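Local coordinates for denovo NTF2 (Synthetic construct, PDB 6W40), which is a computationally designed NTF2-like protein, probably made as a scaffold whose curved sheet and helices enclose a pocket that could be tailored to bind small molecules, at residues A[64-69]-A[90-95]. Numbering follows the deposited sequence.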
loop_
_atom_site.group_PDB
_atom_site.type_symbol
_atom_site.label_atom_id
_atom_site.label_comp_id
_atom_site.label_asym_id
_atom_site.label_seq_id
_atom_site.Cartn_x
_atom_site.Cartn_y
_atom_site.Cartn_z
ATOM N N HIS A 64 -17.093 -8.334 -11.756
ATOM C CA HIS A 64 -18.017 -9.318 -11.205
ATOM C C HIS A 64 -18.203 -9.138 -9.705
ATOM O O HIS A 64 -19.275 -9.449 -9.174
ATOM C CB HIS A 64 -17.529 -10.733 -11.512
ATOM C CG HIS A 64 -18.527 -11.800 -11.182
ATOM N ND1 HIS A 64 -18.574 -12.422 -9.953
ATOM C CD2 HIS A 64 -19.514 -12.357 -11.923
ATOM C CE1 HIS A 64 -19.546 -13.317 -9.951
ATOM N NE2 HIS A 64 -20.132 -13.297 -11.134
ATOM N N TRP A 65 -17.184 -8.644 -9.008
ATOM C CA TRP A 65 -17.277 -8.380 -7.579
ATOM C C TRP A 65 -17.446 -6.900 -7.259
ATOM O O TRP A 65 -17.593 -6.553 -6.083
ATOM C CB TRP A 65 -16.041 -8.929 -6.855
ATOM C CG TRP A 65 -16.117 -10.394 -6.536
ATOM C CD1 TRP A 65 -16.516 -10.955 -5.359
ATOM C CD2 TRP A 65 -15.784 -11.484 -7.407
ATOM N NE1 TRP A 65 -16.454 -12.325 -5.440
ATOM C CE2 TRP A 65 -16.008 -12.676 -6.688
ATOM C CE3 TRP A 65 -15.321 -11.569 -8.723
ATOM C CZ2 TRP A 65 -15.784 -13.935 -7.240
ATOM C CZ3 TRP A 65 -15.102 -12.821 -9.270
ATOM C CH2 TRP A 65 -15.331 -13.987 -8.529
ATOM N N ARG A 66 -17.441 -6.031 -8.271
ATOM C CA ARG A 66 -17.554 -4.582 -8.081
ATOM C C ARG A 66 -16.483 -4.079 -7.117
ATOM O O ARG A 66 -16.758 -3.355 -6.158
ATOM C CB ARG A 66 -18.953 -4.196 -7.600
ATOM C CG ARG A 66 -20.082 -4.788 -8.425
ATOM C CD ARG A 66 -21.422 -4.176 -8.047
ATOM N NE ARG A 66 -22.538 -4.837 -8.719
ATOM C CZ ARG A 66 -23.791 -4.396 -8.698
ATOM N NH1 ARG A 66 -24.095 -3.284 -8.042
ATOM N NH2 ARG A 66 -24.742 -5.064 -9.337
ATOM N N VAL A 67 -15.239 -4.474 -7.386
ATOM C CA VAL A 67 -14.146 -4.216 -6.457
ATOM C C VAL A 67 -13.750 -2.749 -6.516
ATOM O O VAL A 67 -13.511 -2.194 -7.597
ATOM C CB VAL A 67 -12.949 -5.124 -6.773
ATOM C CG1 VAL A 67 -11.766 -4.772 -5.884
ATOM C CG2 VAL A 67 -13.333 -6.582 -6.603
ATOM N N ARG A 68 -13.682 -2.112 -5.348
ATOM C CA ARG A 68 -13.090 -0.789 -5.203
ATOM C C ARG A 68 -11.654 -0.861 -4.702
ATOM O O ARG A 68 -10.765 -0.225 -5.272
ATOM C CB ARG A 68 -13.935 0.070 -4.257
ATOM C CG ARG A 68 -15.268 0.503 -4.836
ATOM C CD ARG A 68 -16.027 1.378 -3.855
ATOM N NE ARG A 68 -17.236 1.939 -4.447
ATOM C CZ ARG A 68 -18.096 2.711 -3.794
ATOM N NH1 ARG A 68 -17.882 3.016 -2.522
ATOM N NH2 ARG A 68 -19.173 3.179 -4.412
ATOM N N ASN A 69 -11.411 -1.630 -3.645
ATOM C CA ASN A 69 -10.065 -1.857 -3.134
ATOM C C ASN A 69 -10.056 -3.206 -2.422
ATOM O O ASN A 69 -10.980 -4.012 -2.572
ATOM C CB ASN A 69 -9.629 -0.700 -2.224
ATOM C CG ASN A 69 -8.122 -0.618 -2.063
ATOM O OD1 ASN A 69 -7.370 -1.183 -2.858
ATOM N ND2 ASN A 69 -7.675 0.084 -1.029
ATOM N N THR A 90 -16.120 -3.950 -1.784
ATOM C CA THR A 90 -17.039 -3.842 -2.902
ATOM C C THR A 90 -17.895 -2.584 -2.783
ATOM O O THR A 90 -17.933 -1.916 -1.748
ATOM C CB THR A 90 -17.928 -5.081 -2.984
ATOM O OG1 THR A 90 -18.797 -5.119 -1.846
ATOM C CG2 THR A 90 -17.075 -6.340 -3.002
ATOM N N SER A 91 -18.590 -2.266 -3.872
ATOM C CA SER A 91 -19.507 -1.137 -3.907
ATOM C C SER A 91 -20.938 -1.530 -3.563
ATOM O O SER A 91 -21.830 -0.678 -3.628
ATOM C CB SER A 91 -19.472 -0.469 -5.286
ATOM O OG SER A 91 -19.911 -1.357 -6.298
ATOM N N TYR A 92 -21.175 -2.791 -3.202
ATOM C CA TYR A 92 -22.508 -3.225 -2.812
ATOM C C TYR A 92 -22.946 -2.523 -1.530
ATOM O O TYR A 92 -22.138 -1.967 -0.782
ATOM C CB TYR A 92 -22.547 -4.741 -2.612
ATOM C CG TYR A 92 -22.446 -5.550 -3.887
ATOM C CD1 TYR A 92 -21.216 -5.986 -4.362
ATOM C CD2 TYR A 92 -23.584 -5.890 -4.608
ATOM C CE1 TYR A 92 -21.120 -6.731 -5.524
ATOM C CE2 TYR A 92 -23.500 -6.634 -5.771
ATOM C CZ TYR A 92 -22.266 -7.052 -6.224
ATOM O OH TYR A 92 -22.176 -7.792 -7.381
ATOM N N GLY A 93 -24.252 -2.560 -1.277
ATOM C CA GLY A 93 -24.810 -1.947 -0.091
ATOM C C GLY A 93 -24.596 -2.702 1.200
ATOM O O GLY A 93 -25.113 -2.283 2.240
ATOM N N ASP A 94 -23.846 -3.803 1.169
ATOM C CA ASP A 94 -23.621 -4.596 2.375
ATOM C C ASP A 94 -22.362 -5.442 2.168
ATOM O O ASP A 94 -21.458 -5.040 1.430
ATOM C CB ASP A 94 -24.885 -5.422 2.689
ATOM C CG ASP A 94 -25.393 -6.186 1.485
ATOM O OD1 ASP A 94 -24.647 -7.040 0.964
ATOM O OD2 ASP A 94 -26.539 -5.934 1.059
ATOM N N LYS A 95 -22.314 -6.612 2.809
ATOM C CA LYS A 95 -21.152 -7.493 2.766
ATOM C C LYS A 95 -21.431 -8.786 2.003
ATOM O O LYS A 95 -20.803 -9.813 2.269
ATOM C CB LYS A 95 -20.680 -7.822 4.181
ATOM C CG LYS A 95 -20.672 -6.647 5.141
ATOM C CD LYS A 95 -20.222 -7.094 6.523
ATOM C CE LYS A 95 -20.225 -5.945 7.514
ATOM N NZ LYS A 95 -19.681 -6.370 8.832
#
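The guanidinium of R66 stacks over the ring of Y92, a cation-pi arrangement with centres 4.3 Å apart and planes 25° from parallel, and R66 is the residue at which the chain, turning with positive phi, leaves helix 51-65. The two side chains cross at about a right angle. With CG anti to its own carbonyl carbon (chi1 -50°) and the chain extended from there, R66 runs over one face of the ring, so that CD makes a CH-pi contact, 3.8 Å from the ring centroid of Y92, and the cationic end lies beyond it, above CE2. The edge of the same ring meets backbone: CE1 of Y92 approaches the carbonyl O of W65 at 3.6 Å. H97 also stacks on Y92.

Beside this stack the two segments meet as the end of an antiparallel pair, V67 facing T90 in a non-hydrogen-bonded position with diverging side chains. The N-H of S91 reaches the carbonyl O of R66 at 3.1 Å, in the carbonyl plane but bent at the hydrogen (137°), and CA of T90 adds a C-H...O contact to that oxygen. OG of S91 comes to 3.3 Å from CB of R66. Methyl CG2 of T90 packs against the W65 carbonyl, while OG1 of T90 hydrogen-bonds to D98. Farther along, R68 lays one face of its guanidinium over S91, NE of R68 3.4 Å from CB of S91.

An alanine in place of Y92 would probably leave the R66 guanidinium without its aromatic platform and free to swing away. At this surface junction, an aromatic face and the CA and CB of S91 carry the two arginine side chains, which suggests that cation-pi and van der Waals contacts contribute much of the hold, alongside the single bent backbone hydrogen bond.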